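Local coordinates for protein N-acetylmuramoyl-L-alanine amidase XlyA (Bacillus subtilis, PDB 3RDR) that hydrolyses the amide link between N-acetylmuramoyl residues and L-amino acids in cell-wall glycopeptides, acting through a zinc-dependent catalytic domain, at residues 138-141 / 145-148; 131-134 / 140-143. All coordinates share one frame; numbering follows the deposited sequence.

Overall arrangement
Contacts 1 and 2 share Glu140 and Cys141, and their centres lie about 4 Å apart on the same side of the chain's centre. In contact 2 the start of helix 133-137 meets the loop that follows it, and His133 and Cys141 reach one zinc ion, whose protein ligands are completed by His32 from strand 28-33. Contact 1 backs the same loop with Leu146, on the approach to helix 149-154. The two meet where Leu146 CD2 lies 4.0 Å from Lys134 CD and 4.1 Å from Pro132 CB, and where Lys139 CD lies 3.6 Å from His133 CE1. Cys141, whose SG binds the zinc ion, has Leu146 at its backbone and Lys134 at its carbonyl oxygen.

Contact 1 (138-141 / 145-148); sequences GKEC and LLDT. With ZN (zinc ion), chain B.
Leu146 pushes one methyl against the backbone of Glu140 and Cys141, in the loop of the T7 lysozyme-like amidase fold that carries the cysteine ligand of the zinc ion. The loop runs from helix 133-137 to helix 149-154, so the contact folds one part of it back on another. Leu146 is the residue that bridges the gap: its CB points toward 138-141, and CG stands anti to its own carbonyl carbon (chi1 -77°), which carries both methyls forward. CD1 does most of the touching, 3.5 Å from Cys141 N and 3.6 Å from Glu140 C, against the peptide that joins these two residues. CD2 approaches the carbonyl oxygen of Cys141, with Leu146 CD2 4.1 Å from Cys141 O. No hydrogen bond joins the two segments.

Glu140 is the centre of an inverse gamma turn, in which Cys141 N makes a weak bond back to Lys139 O. Its side chain bends at chi2 (56°), bringing the carboxylate round toward the leucine, with OE2 3.7 Å from Leu146 CD1. That oxygen has its polar partner in Lys134 of helix 133-137, so the methyl lies beside a carboxylate already engaged in a salt bridge. The Cys141 side chain leaves in the other direction, its CB pointing away from Leu146; Leu146 thus packs on the backbone of a metal ligand whose sulfur lies on the zinc side. SG is anti to the backbone N (chi1 175°) and binds the zinc ion at 2.4 Å.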
ATOM      1  N   GLY A 138     -15.715   2.632   0.249  1.00 32.59           N
ATOM      2  CA  GLY A 138     -16.572   2.520   1.413  1.00 34.18           C
ATOM      3  C   GLY A 138     -16.252   1.277   2.226  1.00 35.72           C
ATOM      4  O   GLY A 138     -16.905   0.996   3.231  1.00 36.61           O
ATOM      5  N   LYS A 139     -15.242   0.529   1.794  1.00 34.64           N
ATOM      6  CA  LYS A 139     -14.839  -0.678   2.505  1.00 34.76           C
ATOM      7  C   LYS A 139     -14.176  -0.283   3.822  1.00 33.35           C
ATOM      8  O   LYS A 139     -13.530   0.761   3.912  1.00 31.86           O
ATOM      9  CB  LYS A 139     -13.871  -1.496   1.648  1.00 36.86           C
ATOM     10  CG  LYS A 139     -13.442  -2.815   2.267  1.00 41.03           C
ATOM     11  CD  LYS A 139     -12.659  -3.669   1.270  1.00 44.57           C
ATOM     12  CE  LYS A 139     -13.537  -4.113   0.109  1.00 46.45           C
ATOM     13  NZ  LYS A 139     -12.783  -4.914  -0.900  1.00 49.86           N
ATOM     14  N   GLU A 140     -14.339  -1.118   4.842  1.00 32.93           N
ATOM     15  CA  GLU A 140     -13.764  -0.836   6.155  1.00 32.78           C
ATOM     16  C   GLU A 140     -12.274  -1.205   6.207  1.00 30.93           C
ATOM     17  O   GLU A 140     -11.872  -2.159   6.878  1.00 30.59           O
ATOM     18  CB  GLU A 140     -14.548  -1.604   7.227  1.00 35.84           C
ATOM     19  CG  GLU A 140     -14.977  -0.767   8.434  1.00 40.90           C
ATOM     20  CD  GLU A 140     -15.807   0.449   8.046  1.00 42.92           C
ATOM     21  OE1 GLU A 140     -16.762   0.297   7.256  1.00 46.72           O
ATOM     22  OE2 GLU A 140     -15.509   1.559   8.536  1.00 44.95           O
ATOM     23  N   CYS A 141     -11.468  -0.431   5.486  1.00 28.81           N
ATOM     24  CA  CYS A 141     -10.024  -0.625   5.403  1.00 25.48           C
ATOM     25  C   CYS A 141      -9.438   0.768   5.225  1.00 24.33           C
ATOM     26  O   CYS A 141      -9.984   1.569   4.466  1.00 24.39           O
ATOM     27  CB  CYS A 141      -9.682  -1.503   4.189  1.00 23.48           C
ATOM     28  SG  CYS A 141      -7.906  -1.704   3.868  1.00 21.54           S
ATOM     29  N   LEU A 145      -6.737   1.672  11.375  1.00 31.82           N
ATOM     30  CA  LEU A 145      -6.408   3.092  11.351  1.00 32.38           C
ATOM     31  C   LEU A 145      -7.609   4.007  11.114  1.00 31.79           C
ATOM     32  O   LEU A 145      -7.511   5.217  11.302  1.00 32.12           O
ATOM     33  CB  LEU A 145      -5.349   3.357  10.274  1.00 32.28           C
ATOM     34  CG  LEU A 145      -3.858   3.245  10.612  1.00 35.24           C
ATOM     35  CD1 LEU A 145      -3.616   2.181  11.661  1.00 37.17           C
ATOM     36  CD2 LEU A 145      -3.080   2.941   9.337  1.00 33.13           C
ATOM     37  N   LEU A 146      -8.739   3.436  10.710  1.00 32.76           N
ATOM     38  CA  LEU A 146      -9.929   4.232  10.429  1.00 34.04           C
ATOM     39  C   LEU A 146     -10.437   5.080  11.594  1.00 36.81           C
ATOM     40  O   LEU A 146     -10.611   6.290  11.442  1.00 38.05           O
ATOM     41  CB  LEU A 146     -11.049   3.330   9.889  1.00 32.26           C
ATOM     42  CG  LEU A 146     -10.875   2.924   8.416  1.00 30.84           C
ATOM     43  CD1 LEU A 146     -11.898   1.872   8.020  1.00 30.00           C
ATOM     44  CD2 LEU A 146     -11.011   4.158   7.536  1.00 29.45           C
ATOM     45  N   ASP A 147     -10.666   4.466  12.754  1.00 38.46           N
ATOM     46  CA  ASP A 147     -11.155   5.213  13.916  1.00 39.04           C
ATOM     47  C   ASP A 147     -10.197   6.309  14.373  1.00 37.76           C
ATOM     48  O   ASP A 147     -10.589   7.213  15.109  1.00 39.07           O
ATOM     49  CB  ASP A 147     -11.426   4.278  15.098  1.00 41.30           C
ATOM     50  CG  ASP A 147     -12.679   3.452  14.913  1.00 43.69           C
ATOM     51  OD1 ASP A 147     -13.704   4.017  14.478  1.00 46.77           O
ATOM     52  OD2 ASP A 147     -12.642   2.239  15.214  1.00 46.20           O
ATOM     53  N   THR A 148      -8.943   6.228  13.946  1.00 36.29           N
ATOM     54  CA  THR A 148      -7.957   7.235  14.325  1.00 34.16           C
ATOM     55  C   THR A 148      -7.234   7.771  13.088  1.00 33.90           C
ATOM     56  O   THR A 148      -6.100   8.240  13.175  1.00 33.84           O
ATOM     57  CB  THR A 148      -6.912   6.648  15.304  1.00 36.10           C
ATOM     58  OG1 THR A 148      -6.289   5.499  14.712  1.00 36.62           O
ATOM     59  CG2 THR A 148      -7.575   6.239  16.614  1.00 34.39           C
TER
HETATM   60 ZN    ZN B 190      -7.878  -2.152   1.498  1.00 33.73          ZN

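Contact 2 (131-134 / 140-143). With ZN (zinc ion), chain B.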
ATOM      1  N   VAL A 131      -5.299   9.122   1.282  1.00 24.25           N
ATOM      2  CA  VAL A 131      -6.595   8.601   1.687  1.00 23.27           C
ATOM      3  C   VAL A 131      -6.639   7.124   2.045  1.00 23.54           C
ATOM      4  O   VAL A 131      -5.738   6.354   1.706  1.00 22.85           O
ATOM      5  CB  VAL A 131      -7.637   8.819   0.570  1.00 23.27           C
ATOM      6  CG1 VAL A 131      -7.748  10.299   0.231  1.00 24.32           C
ATOM      7  CG2 VAL A 131      -7.240   8.016  -0.662  1.00 21.19           C
ATOM      8  N   PRO A 132      -7.705   6.713   2.750  1.00 23.75           N
ATOM      9  CA  PRO A 132      -7.875   5.317   3.148  1.00 23.17           C
ATOM     10  C   PRO A 132      -8.602   4.608   2.016  1.00 23.83           C
ATOM     11  O   PRO A 132      -9.328   5.244   1.249  1.00 23.59           O
ATOM     12  CB  PRO A 132      -8.742   5.421   4.396  1.00 21.14           C
ATOM     13  CG  PRO A 132      -9.647   6.579   4.051  1.00 23.96           C
ATOM     14  CD  PRO A 132      -8.677   7.581   3.446  1.00 23.15           C
ATOM     15  N   HIS A 133      -8.401   3.301   1.907  1.00 21.84           N
ATOM     16  CA  HIS A 133      -9.073   2.521   0.882  1.00 21.46           C
ATOM     17  C   HIS A 133     -10.565   2.856   0.912  1.00 23.12           C
ATOM     18  O   HIS A 133     -11.213   2.972  -0.129  1.00 23.35           O
ATOM     19  CB  HIS A 133      -8.862   1.023   1.147  1.00 16.47           C
ATOM     20  CG  HIS A 133      -9.582   0.124   0.188  1.00 17.47           C
ATOM     21  ND1 HIS A 133      -9.540  -1.249   0.283  1.00 16.13           N
ATOM     22  CD2 HIS A 133     -10.361   0.399  -0.887  1.00 18.08           C
ATOM     23  CE1 HIS A 133     -10.257  -1.782  -0.690  1.00 15.58           C
ATOM     24  NE2 HIS A 133     -10.767  -0.803  -1.413  1.00 17.82           N
ATOM     25  N   LYS A 134     -11.098   3.022   2.117  1.00 24.90           N
ATOM     26  CA  LYS A 134     -12.518   3.317   2.308  1.00 25.80           C
ATOM     27  C   LYS A 134     -13.021   4.481   1.456  1.00 25.76           C
ATOM     28  O   LYS A 134     -14.141   4.450   0.949  1.00 25.24           O
ATOM     29  CB  LYS A 134     -12.795   3.608   3.787  1.00 24.93           C
ATOM     30  CG  LYS A 134     -14.265   3.824   4.110  1.00 25.38           C
ATOM     31  CD  LYS A 134     -14.479   3.977   5.612  1.00 26.54           C
ATOM     32  CE  LYS A 134     -15.962   4.149   5.962  1.00 26.79           C
ATOM     33  NZ  LYS A 134     -16.144   4.258   7.441  1.00 28.73           N
ATOM     34  N   GLU A 140     -14.339  -1.118   4.842  1.00 32.93           N
ATOM     35  CA  GLU A 140     -13.764  -0.836   6.155  1.00 32.78           C
ATOM     36  C   GLU A 140     -12.274  -1.205   6.207  1.00 30.93           C
ATOM     37  O   GLU A 140     -11.872  -2.159   6.878  1.00 30.59           O
ATOM     38  CB  GLU A 140     -14.548  -1.604   7.227  1.00 35.84           C
ATOM     39  CG  GLU A 140     -14.977  -0.767   8.434  1.00 40.90           C
ATOM     40  CD  GLU A 140     -15.807   0.449   8.046  1.00 42.92           C
ATOM     41  OE1 GLU A 140     -16.762   0.297   7.256  1.00 46.72           O
ATOM     42  OE2 GLU A 140     -15.509   1.559   8.536  1.00 44.95           O
ATOM     43  N   CYS A 141     -11.468  -0.431   5.486  1.00 28.81           N
ATOM     44  CA  CYS A 141     -10.024  -0.625   5.403  1.00 25.48           C
ATOM     45  C   CYS A 141      -9.438   0.768   5.225  1.00 24.33           C
ATOM     46  O   CYS A 141      -9.984   1.569   4.466  1.00 24.39           O
ATOM     47  CB  CYS A 141      -9.682  -1.503   4.189  1.00 23.48           C
ATOM     48  SG  CYS A 141      -7.906  -1.704   3.868  1.00 21.54           S
ATOM     49  N   PRO A 142      -8.316   1.082   5.899  1.00 22.28           N
ATOM     50  CA  PRO A 142      -7.505   0.283   6.829  1.00 23.35           C
ATOM     51  C   PRO A 142      -8.197   0.098   8.185  1.00 25.45           C
ATOM     52  O   PRO A 142      -8.284   1.028   8.985  1.00 23.96           O
ATOM     53  CB  PRO A 142      -6.217   1.093   6.926  1.00 20.56           C
ATOM     54  CG  PRO A 142      -6.720   2.498   6.861  1.00 22.12           C
ATOM     55  CD  PRO A 142      -7.771   2.445   5.771  1.00 21.18           C
ATOM     56  N   ARG A 143      -8.669  -1.119   8.433  1.00 26.92           N
ATOM     57  CA  ARG A 143      -9.405  -1.443   9.647  1.00 29.63           C
ATOM     58  C   ARG A 143      -8.816  -0.997  10.984  1.00 29.71           C
ATOM     59  O   ARG A 143      -9.567  -0.682  11.903  1.00 32.25           O
ATOM     60  CB  ARG A 143      -9.701  -2.950   9.687  1.00 30.90           C
ATOM     61  CG  ARG A 143      -8.487  -3.848   9.895  1.00 31.87           C
ATOM     62  CD  ARG A 143      -8.921  -5.297  10.041  1.00 32.36           C
ATOM     63  NE  ARG A 143      -7.876  -6.136  10.622  1.00 32.02           N
ATOM     64  CZ  ARG A 143      -8.036  -7.417  10.946  1.00 30.24           C
ATOM     65  NH1 ARG A 143      -9.200  -8.018  10.744  1.00 28.51           N
ATOM     66  NH2 ARG A 143      -7.031  -8.095  11.483  1.00 28.37           N
TER
HETATM   67 ZN    ZN B 190      -7.878  -2.152   1.498  1.00 33.73          ZN
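Lys134 and Cys141 are joined through the backbone: Lys134 N gives a hydrogen bond to Cys141 O at 3.0 Å. The same oxygen lies 3.5 Å from Lys134 CB and also borders His133 CB, so it packs against both residues. From there the Lys134 side chain runs out fully extended, with CG anti to the backbone N (chi1 -176°), alongside the Glu140 side chain and pointing the same way. At the end NZ forms a salt bridge with Glu140 OE2 at 3.0 Å, meeting the oxygen on its syn side and 18° out of the carboxylate plane. The salt bridge links loop and helix on the solvent side, at the exposed Glu140; the backbone bond links them further in, at the buried Cys141.

Deeper still is the zinc site of the N-acetylmuramoyl-L-alanine amidase 2 family, in which His133 and Cys141 are joined by His32 of the neighbouring strand 28-33. His133 follows directly on edge strand 130-132, and its ND1 binds the metal at 2.2 Å. The Cys141 sulfur sits at the edge of the imidazole, with SG 5.0 Å from the centroid of the His133 ring, a placement that follows from both groups binding the same zinc ion. On the far side of the ring, His133 NE2 makes a weak hydrogen bond to Ala81 O. Next to the cysteine the chain turns through a cis peptide into Pro142, and the two prolines pack tightly, Pro132 CB against Pro142 CD at 3.4 Å, with Trp149 of helix 149-154 touching both.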